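Local coordinates for alpha-pyrone synthesis polyketide synthase-like Pks18 (Mycobacterium tuberculosis, PDB 1TED), which probably catalyses the extension of medium- and long-chain aliphatic acyl-CoA starters with malonyl-CoA, yielding tri- and tetraketide alpha-pyrones, at residues V46-Q49 against S50-A53; M106-F109 against Y110-V114; V210-D214 against I215-V219; P317-I320 against E321-R325. All coordinates share one frame; numbering follows the deposited sequence.

Contact 1 (V46-Q49 against S50-A53); sequences VVNQ and SDAA
Asn48 OD1 is gripped by two backbone amides at the start of helix 49-57. Asp51 N makes the sounder bond, 3.3 Å to Asn48 OD1 with an N-H...O angle of 159°, and approaches tilted from the plane of the amide. Ser50 N comes closer, 2.8 Å from Asn48 OD1, but the bond is bent and weak. Asn48 is thus the N-cap, and its side chain serves amides of the first turn. The torsion chi1 of -175° sends CG out opposite the backbone N and so brings the amide back over the advancing chain. Asp51 lies across this cap, its carboxylate plane turned 45° from the amide plane, and its OD2 rests 3.0 Å from Asn48 CB.

Behind the cap the backbone takes up the helical pattern at once, with Ala52 N bonded to Asn48 O at 2.7 Å and Ala53 N to Gln49 O at 2.9 Å. The methyl of Ala52 turns back to the strand end, where it meets Val47 CG1 at 4.0 Å. Gln49 leaves in another direction: its bent chain is buried, OE1 accepting from Arg81 and NE2 donating to Ser76 and to the backbone of Ser222.

The contact is the corner where strand 46-48, paired with strand 80-82, turns into the helix whose Ala52 side chain lies about 5 Å from the bound myristic acid. An asparagine oxygen takes up Asp51 N, and weakly Ser50 N, amides that have no preceding helical turn to bond to, and the negative charge of Asp51 near that N-terminus would probably suit the helix dipole.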
loop_
_atom_site.group_PDB
_atom_site.type_symbol
_atom_site.label_atom_id
_atom_site.label_comp_id
_atom_site.label_asym_id
_atom_site.label_seq_id
_atom_site.Cartn_x
_atom_site.Cartn_y
_atom_site.Cartn_z
ATOM N N VAL A 46 -25.008 16.310 2.357
ATOM C CA VAL A 46 -25.033 16.344 3.813
ATOM C C VAL A 46 -26.133 15.437 4.367
ATOM O O VAL A 46 -27.317 15.697 4.163
ATOM C CB VAL A 46 -25.283 17.772 4.315
ATOM C CG1 VAL A 46 -25.482 17.768 5.824
ATOM C CG2 VAL A 46 -24.113 18.665 3.930
ATOM N N VAL A 47 -25.748 14.373 5.064
ATOM C CA VAL A 47 -26.737 13.466 5.631
ATOM C C VAL A 47 -26.955 13.759 7.110
ATOM O O VAL A 47 -26.029 13.698 7.907
ATOM C CB VAL A 47 -26.324 11.987 5.469
ATOM C CG1 VAL A 47 -27.342 11.091 6.139
ATOM C CG2 VAL A 47 -26.242 11.633 4.004
ATOM N N ASN A 48 -28.187 14.094 7.466
ATOM C CA ASN A 48 -28.501 14.390 8.848
ATOM C C ASN A 48 -28.650 13.087 9.624
ATOM O O ASN A 48 -29.415 12.205 9.236
ATOM C CB ASN A 48 -29.779 15.218 8.927
ATOM C CG ASN A 48 -30.094 15.653 10.335
ATOM O OD1 ASN A 48 -30.498 14.840 11.169
ATOM N ND2 ASN A 48 -29.897 16.935 10.620
ATOM N N GLN A 49 -27.907 12.978 10.721
ATOM C CA GLN A 49 -27.913 11.777 11.562
ATOM C C GLN A 49 -29.296 11.363 12.081
ATOM O O GLN A 49 -29.613 10.166 12.154
ATOM C CB GLN A 49 -26.955 11.957 12.747
ATOM C CG GLN A 49 -26.708 10.661 13.516
ATOM C CD GLN A 49 -25.915 9.643 12.716
ATOM O OE1 GLN A 49 -26.114 9.484 11.507
ATOM N NE2 GLN A 49 -25.018 8.938 13.389
ATOM N N SER A 50 -30.112 12.347 12.451
ATOM C CA SER A 50 -31.462 12.065 12.931
ATOM C C SER A 50 -32.284 11.478 11.784
ATOM O O SER A 50 -32.940 10.451 11.952
ATOM C CB SER A 50 -32.129 13.343 13.448
ATOM O OG SER A 50 -31.405 13.882 14.541
ATOM N N ASP A 51 -32.245 12.125 10.618
ATOM C CA ASP A 51 -32.977 11.620 9.456
ATOM C C ASP A 51 -32.437 10.228 9.097
ATOM O O ASP A 51 -33.209 9.305 8.829
ATOM C CB ASP A 51 -32.824 12.560 8.248
ATOM C CG ASP A 51 -33.321 13.972 8.530
ATOM O OD1 ASP A 51 -34.391 14.126 9.150
ATOM O OD2 ASP A 51 -32.646 14.938 8.117
ATOM N N ALA A 52 -31.116 10.076 9.106
ATOM C CA ALA A 52 -30.500 8.790 8.796
ATOM C C ALA A 52 -31.081 7.696 9.687
ATOM O O ALA A 52 -31.464 6.630 9.199
ATOM C CB ALA A 52 -28.984 8.862 8.985
ATOM N N ALA A 53 -31.139 7.954 10.993
ATOM C CA ALA A 53 -31.677 6.977 11.936
ATOM C C ALA A 53 -33.105 6.564 11.555
ATOM O O ALA A 53 -33.430 5.369 11.504
ATOM C CB ALA A 53 -31.651 7.542 13.352
#

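Contact 2 (M106-F109 against Y110-V114); sequences MHLF and YEHAV
Leu108 O receives two donors from a single residue, His112. The backbone amide His112 N reaches Leu108 O at 3.3 Å, and the imidazole bends back so that His112 ND1 also lies 3.3 Å from Leu108 O in a weak bond. The carbonyl oxygen sits at the edge of the imidazole, in the plane of the ring, so the contact uses an N-H and not the ring face. With chi1 at -71° the imidazole stands opposite the carbonyl carbon of its own residue and runs alongside Leu108, whose CD2 touches His112 CE1 at 3.8 Å.

Other carbonyls of the turn take the usual backbone amides: Met106 O that of Tyr110 N, His107 O that of Glu111 N at 2.9 Å, Phe109 O that of Ala113 N at 2.7 Å, and Tyr110 O that of Val114 N. All belong to the long helix 102-125, which in this thiolase fold packs against the central mixed sheet through strand 196-204 and against helix 151-159.

Phe109 and Ala113 are both buried. Ala113 CB lies over one face of the phenyl ring, 3.9 Å from the centroid of the Phe109 ring and 15° off its normal, a CH-pi contact displaced toward the ring's rim. Both side chains touch Leu204 of strand 196-204 and Val151 of helix 151-159. On another side Val114 CG2 sits over the centre of the Tyr110 ring, which itself packs on Ile147 and Ala154.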
loop_
_atom_site.group_PDB
_atom_site.type_symbol
_atom_site.label_atom_id
_atom_site.label_comp_id
_atom_site.label_asym_id
_atom_site.label_seq_id
_atom_site.Cartn_x
_atom_site.Cartn_y
_atom_site.Cartn_z
ATOM N N MET A 106 -16.386 -0.842 -6.562
ATOM C CA MET A 106 -15.033 -0.306 -6.676
ATOM C C MET A 106 -15.033 0.692 -7.846
ATOM O O MET A 106 -14.298 1.687 -7.836
ATOM C CB MET A 106 -14.034 -1.432 -6.938
ATOM C CG MET A 106 -14.105 -2.575 -5.933
ATOM S SD MET A 106 -13.598 -2.102 -4.268
ATOM C CE MET A 106 -15.202 -1.559 -3.534
ATOM N N HIS A 107 -15.838 0.409 -8.870
ATOM C CA HIS A 107 -15.960 1.333 -9.994
ATOM C C HIS A 107 -16.704 2.539 -9.425
ATOM O O HIS A 107 -16.390 3.688 -9.740
ATOM C CB HIS A 107 -16.758 0.712 -11.152
ATOM C CG HIS A 107 -15.922 -0.110 -12.086
ATOM N ND1 HIS A 107 -14.879 0.423 -12.815
ATOM C CD2 HIS A 107 -15.957 -1.430 -12.390
ATOM C CE1 HIS A 107 -14.304 -0.533 -13.525
ATOM N NE2 HIS A 107 -14.939 -1.668 -13.284
ATOM N N LEU A 108 -17.686 2.282 -8.571
ATOM C CA LEU A 108 -18.413 3.390 -7.966
ATOM C C LEU A 108 -17.429 4.224 -7.155
ATOM O O LEU A 108 -17.514 5.455 -7.130
ATOM C CB LEU A 108 -19.532 2.888 -7.054
ATOM C CG LEU A 108 -20.966 3.163 -7.521
ATOM C CD1 LEU A 108 -21.926 2.842 -6.377
ATOM C CD2 LEU A 108 -21.127 4.624 -7.943
ATOM N N PHE A 109 -16.490 3.551 -6.498
ATOM C CA PHE A 109 -15.482 4.238 -5.699
ATOM C C PHE A 109 -14.646 5.130 -6.609
ATOM O O PHE A 109 -14.471 6.321 -6.350
ATOM C CB PHE A 109 -14.569 3.221 -4.996
ATOM C CG PHE A 109 -13.317 3.828 -4.406
ATOM C CD1 PHE A 109 -13.315 4.352 -3.116
ATOM C CD2 PHE A 109 -12.143 3.905 -5.160
ATOM C CE1 PHE A 109 -12.164 4.945 -2.586
ATOM C CE2 PHE A 109 -10.996 4.493 -4.641
ATOM C CZ PHE A 109 -11.004 5.014 -3.353
ATOM N N TYR A 110 -14.133 4.549 -7.686
ATOM C CA TYR A 110 -13.297 5.305 -8.605
ATOM C C TYR A 110 -14.020 6.526 -9.139
ATOM O O TYR A 110 -13.489 7.630 -9.110
ATOM C CB TYR A 110 -12.859 4.423 -9.774
ATOM C CG TYR A 110 -11.849 5.083 -10.689
ATOM C CD1 TYR A 110 -10.502 5.159 -10.334
ATOM C CD2 TYR A 110 -12.242 5.631 -11.911
ATOM C CE1 TYR A 110 -9.566 5.760 -11.176
ATOM C CE2 TYR A 110 -11.312 6.236 -12.763
ATOM C CZ TYR A 110 -9.980 6.293 -12.386
ATOM O OH TYR A 110 -9.071 6.892 -13.214
ATOM N N GLU A 111 -15.239 6.317 -9.622
ATOM C CA GLU A 111 -16.041 7.397 -10.192
ATOM C C GLU A 111 -16.155 8.620 -9.280
ATOM O O GLU A 111 -16.022 9.752 -9.742
ATOM C CB GLU A 111 -17.436 6.874 -10.539
ATOM C CG GLU A 111 -18.334 7.867 -11.248
ATOM C CD GLU A 111 -19.747 7.334 -11.420
ATOM O OE1 GLU A 111 -19.891 6.127 -11.723
ATOM O OE2 GLU A 111 -20.708 8.120 -11.257
ATOM N N HIS A 112 -16.395 8.401 -7.989
ATOM C CA HIS A 112 -16.519 9.523 -7.051
ATOM C C HIS A 112 -15.216 9.938 -6.384
ATOM O O HIS A 112 -15.057 11.099 -6.007
ATOM C CB HIS A 112 -17.553 9.221 -5.954
ATOM C CG HIS A 112 -18.966 9.213 -6.441
ATOM N ND1 HIS A 112 -19.586 8.076 -6.912
ATOM C CD2 HIS A 112 -19.872 10.212 -6.559
ATOM C CE1 HIS A 112 -20.814 8.374 -7.299
ATOM N NE2 HIS A 112 -21.013 9.663 -7.095
ATOM N N ALA A 113 -14.283 9.003 -6.234
ATOM C CA ALA A 113 -13.021 9.319 -5.571
ATOM C C ALA A 113 -12.138 10.276 -6.376
ATOM O O ALA A 113 -11.580 11.232 -5.823
ATOM C CB ALA A 113 -12.255 8.026 -5.246
ATOM N N VAL A 114 -12.036 10.028 -7.679
ATOM C CA VAL A 114 -11.208 10.844 -8.562
ATOM C C VAL A 114 -11.478 12.348 -8.473
ATOM O O VAL A 114 -10.577 13.125 -8.164
ATOM C CB VAL A 114 -11.353 10.381 -10.036
ATOM C CG1 VAL A 114 -10.591 11.326 -10.965
ATOM C CG2 VAL A 114 -10.850 8.942 -10.178
#

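Contact 3 (V210-D214 against I215-V219); sequences VFADD and INDVV. With MYR (myristic acid), chain E.
Asp214 and Asp217 bury the most surface here, and each carboxylate secures a different backbone amide. Asp214 is the N-cap of helix 215-223: its OD2 accepts from Asp217 N at 2.9 Å, the N-H arriving from above the carboxylate plane. A chi1 of 58° places Asp214 CG in the crowded position between N and the carbonyl carbon, from which the carboxylate can fold over the first turn. Asp214 O then takes Val218 N at 3.0 Å.

Asp217 turns toward the loop. Its OD2 accepts from Ala212 N at 2.6 Å, again from out of the carboxylate plane, and the Ala212 methyl packs 3.2 Å from the same Asp217 OD2. A water adds a second tie, donating to Asp217 OD2 at 2.7 Å and to Ala212 O. The two carboxylates lie across each other with planes 60° apart; Asp214 OD1 and Asp217 OD1, probably like charges, stay 4.6 Å apart.

Next to Ala212, Phe211 CE1 approaches myristic acid O2 at 3.1 Å, and its ring also meets that of His221, a likely substrate-binding residue. The side chain of Asp217 lies about 3 Å from that of His221, so a carboxylate that ties down the loop also borders what is probably the substrate site. Its grip on Ala212 would probably steady the backbone next to Phe211, whose ring lies against the carboxyl end of the fatty acid.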
loop_
_atom_site.group_PDB
_atom_site.type_symbol
_atom_site.label_atom_id
_atom_site.label_comp_id
_atom_site.label_asym_id
_atom_site.label_seq_id
_atom_site.Cartn_x
_atom_site.Cartn_y
_atom_site.Cartn_z
ATOM N N VAL A 210 -24.319 -1.623 2.919
ATOM C CA VAL A 210 -24.987 -2.906 2.719
ATOM C C VAL A 210 -26.197 -3.089 3.640
ATOM O O VAL A 210 -27.191 -3.712 3.257
ATOM C CB VAL A 210 -23.989 -4.074 2.931
ATOM C CG1 VAL A 210 -24.717 -5.389 2.925
ATOM C CG2 VAL A 210 -22.951 -4.073 1.817
ATOM N N PHE A 211 -26.101 -2.542 4.849
ATOM C CA PHE A 211 -27.162 -2.614 5.851
ATOM C C PHE A 211 -27.501 -4.045 6.259
ATOM O O PHE A 211 -28.601 -4.532 6.013
ATOM C CB PHE A 211 -28.416 -1.891 5.337
ATOM C CG PHE A 211 -28.211 -0.410 5.105
ATOM C CD1 PHE A 211 -28.205 0.483 6.171
ATOM C CD2 PHE A 211 -28.000 0.086 3.820
ATOM C CE1 PHE A 211 -27.991 1.846 5.964
ATOM C CE2 PHE A 211 -27.784 1.450 3.606
ATOM C CZ PHE A 211 -27.781 2.329 4.683
ATOM N N ALA A 212 -26.540 -4.717 6.887
ATOM C CA ALA A 212 -26.725 -6.090 7.358
ATOM C C ALA A 212 -27.379 -6.082 8.754
ATOM O O ALA A 212 -27.502 -5.029 9.380
ATOM C CB ALA A 212 -25.376 -6.809 7.399
ATOM N N ASP A 213 -27.776 -7.258 9.234
ATOM C CA ASP A 213 -28.455 -7.406 10.526
ATOM C C ASP A 213 -27.673 -7.238 11.826
ATOM O O ASP A 213 -28.224 -6.735 12.803
ATOM C CB ASP A 213 -29.157 -8.769 10.610
ATOM C CG ASP A 213 -30.246 -8.943 9.571
ATOM O OD1 ASP A 213 -30.886 -7.932 9.190
ATOM O OD2 ASP A 213 -30.472 -10.104 9.150
ATOM N N ASP A 214 -26.420 -7.678 11.860
ATOM C CA ASP A 214 -25.613 -7.605 13.083
ATOM C C ASP A 214 -25.306 -6.198 13.632
ATOM O O ASP A 214 -25.295 -5.221 12.877
ATOM C CB ASP A 214 -24.304 -8.385 12.883
ATOM C CG ASP A 214 -23.490 -7.875 11.709
ATOM O OD1 ASP A 214 -23.845 -8.179 10.545
ATOM O OD2 ASP A 214 -22.497 -7.162 11.954
ATOM N N ILE A 215 -25.056 -6.106 14.945
ATOM C CA ILE A 215 -24.754 -4.825 15.590
ATOM C C ILE A 215 -23.559 -4.150 14.958
ATOM O O ILE A 215 -23.598 -2.958 14.674
ATOM C CB ILE A 215 -24.377 -4.931 17.113
ATOM C CG1 ILE A 215 -24.372 -6.382 17.561
ATOM C CG2 ILE A 215 -25.266 -4.016 17.959
ATOM C CD1 ILE A 215 -23.128 -7.110 17.170
ATOM N N ASN A 216 -22.479 -4.903 14.784
ATOM C CA ASN A 216 -21.266 -4.339 14.204
ATOM C C ASN A 216 -21.557 -3.623 12.890
ATOM O O ASN A 216 -21.054 -2.523 12.649
ATOM C CB ASN A 216 -20.212 -5.423 13.982
ATOM C CG ASN A 216 -18.999 -4.904 13.221
ATOM O OD1 ASN A 216 -18.942 -4.992 12.000
ATOM N ND2 ASN A 216 -18.037 -4.343 13.943
ATOM N N ASP A 217 -22.385 -4.243 12.056
ATOM C CA ASP A 217 -22.744 -3.652 10.778
ATOM C C ASP A 217 -23.594 -2.409 11.012
ATOM O O ASP A 217 -23.345 -1.364 10.415
ATOM C CB ASP A 217 -23.518 -4.647 9.918
ATOM C CG ASP A 217 -23.343 -4.382 8.433
ATOM O OD1 ASP A 217 -22.265 -4.727 7.893
ATOM O OD2 ASP A 217 -24.273 -3.822 7.807
ATOM N N VAL A 218 -24.591 -2.521 11.885
ATOM C CA VAL A 218 -25.461 -1.389 12.194
ATOM C C VAL A 218 -24.648 -0.243 12.774
ATOM O O VAL A 218 -24.902 0.927 12.473
ATOM C CB VAL A 218 -26.555 -1.772 13.221
ATOM C CG1 VAL A 218 -27.333 -0.531 13.637
ATOM C CG2 VAL A 218 -27.495 -2.823 12.623
ATOM N N VAL A 219 -23.669 -0.592 13.610
ATOM C CA VAL A 219 -22.800 0.391 14.246
ATOM C C VAL A 219 -21.907 1.099 13.224
ATOM O O VAL A 219 -21.773 2.322 13.244
ATOM C CB VAL A 219 -21.914 -0.274 15.333
ATOM C CG1 VAL A 219 -20.820 0.693 15.788
ATOM C CG2 VAL A 219 -22.779 -0.685 16.518
HETATM C C1 MYR E . -25.741 5.143 5.971
HETATM O O1 MYR E . -26.189 6.287 5.988
HETATM O O2 MYR E . -26.213 4.299 6.734
HETATM C C2 MYR E . -24.611 4.767 5.010
HETATM C C3 MYR E . -23.321 4.465 5.773
HETATM C C4 MYR E . -22.179 4.120 4.813
HETATM C C5 MYR E . -20.896 3.771 5.570
HETATM C C6 MYR E . -21.035 2.492 6.400
HETATM C C7 MYR E . -21.157 1.233 5.538
HETATM C C8 MYR E . -19.866 0.921 4.778
HETATM C C9 MYR E . -18.709 0.610 5.730
HETATM C C10 MYR E . -17.400 0.444 4.957
HETATM C C11 MYR E . -16.231 0.196 5.912
HETATM C C12 MYR E . -14.910 0.083 5.148
HETATM C C13 MYR E . -13.743 -0.089 6.122
HETATM C C14 MYR E . -12.409 -0.164 5.377
HETATM O O HOH W 1 -26.334 -2.317 8.809
#

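Contact 4 (P317-I320 against E321-R325); sequences PKII and EQSVR
With chi1 at -72°, Ser323 places OG opposite its own carbonyl carbon and sends the hydroxyl back along helix 317-327 to Ile319 O. The bond from Ser323 OG to Ile319 O is 2.8 Å, while Ser323 N reaches the same Ile319 O at 3.2 Å in the ordinary helical bond. The two donors approach from opposite faces of the carbonyl plane. The hydroxyl of this buried serine is thereby satisfied within its own helix.

On another side Glu321, with CG opposite the backbone N at chi1 -156°, extends beside Lys318, and the two side chains point the same way. The touch is between chain and carboxylate: Lys318 CG lies 4.0 Å from Glu321 OE1, whereas the lysine continues, fully extended, to an ammonium well beyond it. No salt bridge forms, although the opposite charges would still attract weakly. In the backbone, Glu321 N bonds to Pro317 O at 2.9 Å, the proline lying at the helix start.

Further along, Gln322 bends at chi2 and offers OE1 to Arg325, whose guanidinium grips it side-on: Arg325 NE lies 3.0 Å and NH2 2.7 Å from Gln322 OE1. This would fix the rotation of the guanidinium, which makes a cation-pi contact with Phe286. Helix 281-299 packs here, with Phe286 and Pro282 against Gln322 and Ile285 against Ile319 and Ser323. Ile319 and Ser323 touch Phe377 of strand 370-378, Ser323 also Phe375; Ile319 is about 6 Å from the side chain of Cys175, the probable nucleophile, and Ile320 packs on Trp338 of helix 335-344.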
loop_
_atom_site.group_PDB
_atom_site.type_symbol
_atom_site.label_atom_id
_atom_site.label_comp_id
_atom_site.label_asym_id
_atom_site.label_seq_id
_atom_site.Cartn_x
_atom_site.Cartn_y
_atom_site.Cartn_z
ATOM N N PRO A 317 -17.371 7.863 19.532
ATOM C CA PRO A 317 -17.355 8.199 20.960
ATOM C C PRO A 317 -16.474 7.317 21.855
ATOM O O PRO A 317 -15.688 7.838 22.638
ATOM C CB PRO A 317 -18.842 8.159 21.344
ATOM C CG PRO A 317 -19.442 7.234 20.302
ATOM C CD PRO A 317 -18.751 7.680 19.053
ATOM N N LYS A 318 -16.585 5.996 21.736
ATOM C CA LYS A 318 -15.780 5.093 22.567
ATOM C C LYS A 318 -14.271 5.184 22.342
ATOM O O LYS A 318 -13.489 4.944 23.262
ATOM C CB LYS A 318 -16.216 3.639 22.371
ATOM C CG LYS A 318 -17.638 3.352 22.797
ATOM C CD LYS A 318 -17.985 1.881 22.605
ATOM C CE LYS A 318 -19.464 1.637 22.858
ATOM N NZ LYS A 318 -19.851 0.221 22.651
ATOM N N ILE A 319 -13.861 5.520 21.123
ATOM C CA ILE A 319 -12.440 5.630 20.792
ATOM C C ILE A 319 -11.816 6.891 21.383
ATOM O O ILE A 319 -10.719 6.848 21.938
ATOM C CB ILE A 319 -12.243 5.628 19.268
ATOM C CG1 ILE A 319 -12.817 4.332 18.691
ATOM C CG2 ILE A 319 -10.772 5.791 18.925
ATOM C CD1 ILE A 319 -12.660 4.214 17.203
ATOM N N ILE A 320 -12.521 8.013 21.260
ATOM C CA ILE A 320 -12.042 9.285 21.809
ATOM C C ILE A 320 -12.041 9.156 23.335
ATOM O O ILE A 320 -11.064 9.463 24.003
ATOM C CB ILE A 320 -12.970 10.463 21.373
ATOM C CG1 ILE A 320 -12.964 10.579 19.841
ATOM C CG2 ILE A 320 -12.498 11.785 21.990
ATOM C CD1 ILE A 320 -13.811 11.720 19.290
ATOM N N GLU A 321 -13.161 8.673 23.850
ATOM C CA GLU A 321 -13.421 8.431 25.271
ATOM C C GLU A 321 -12.254 7.754 25.997
ATOM O O GLU A 321 -11.702 8.294 26.961
ATOM C CB GLU A 321 -14.643 7.525 25.350
ATOM C CG GLU A 321 -15.445 7.555 26.590
ATOM C CD GLU A 321 -16.792 6.923 26.345
ATOM O OE1 GLU A 321 -16.831 5.751 25.917
ATOM O OE2 GLU A 321 -17.815 7.598 26.562
ATOM N N GLN A 322 -11.896 6.562 25.528
ATOM C CA GLN A 322 -10.821 5.780 26.128
ATOM C C GLN A 322 -9.437 6.355 25.886
ATOM O O GLN A 322 -8.538 6.176 26.715
ATOM C CB GLN A 322 -10.885 4.330 25.643
ATOM C CG GLN A 322 -12.146 3.582 26.089
ATOM C CD GLN A 322 -12.393 3.688 27.599
ATOM O OE1 GLN A 322 -11.460 3.617 28.400
ATOM N NE2 GLN A 322 -13.656 3.844 27.985
ATOM N N SER A 323 -9.254 7.044 24.762
ATOM C CA SER A 323 -7.955 7.644 24.475
ATOM C C SER A 323 -7.687 8.717 25.520
ATOM O O SER A 323 -6.583 8.810 26.052
ATOM C CB SER A 323 -7.927 8.266 23.068
ATOM O OG SER A 323 -7.913 7.259 22.067
ATOM N N VAL A 324 -8.705 9.517 25.820
ATOM C CA VAL A 324 -8.563 10.580 26.810
ATOM C C VAL A 324 -8.366 10.033 28.235
ATOM O O VAL A 324 -7.555 10.568 29.010
ATOM C CB VAL A 324 -9.791 11.529 26.779
ATOM C CG1 VAL A 324 -9.775 12.458 27.981
ATOM C CG2 VAL A 324 -9.773 12.353 25.496
ATOM N N ARG A 325 -9.091 8.973 28.585
ATOM C CA ARG A 325 -8.947 8.406 29.920
ATOM C C ARG A 325 -7.543 7.820 30.078
ATOM O O ARG A 325 -6.869 8.046 31.089
ATOM C CB ARG A 325 -10.011 7.328 30.176
ATOM C CG ARG A 325 -10.023 6.823 31.613
ATOM C CD ARG A 325 -11.246 5.981 31.910
ATOM N NE ARG A 325 -11.271 4.755 31.124
ATOM C CZ ARG A 325 -10.895 3.564 31.575
ATOM N NH1 ARG A 325 -10.463 3.433 32.826
ATOM N NH2 ARG A 325 -10.958 2.504 30.775
#

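Overall arrangement
All four contacts are local, each within a turn or at a helix start. Contacts 1 and 3 are the cap sites, the asparagine reaching two first-turn amides (one weakly) and the aspartate one; their nearest atoms are about 7 Å apart, both lie on the same side of the chain's centre, and contact 3 touches the myristic acid while contact 1 lies near it. Contact 3 lies at the surface and uses carboxylates and a water, whereas the other three are partly buried. Contact 2 lies within helix 102-125 and contact 4 opens helix 317-327, about 32 Å away by centres. Each sends a side-chain donor to a backbone-bonded carbonyl, a histidine weakly in 2, a serine in 4.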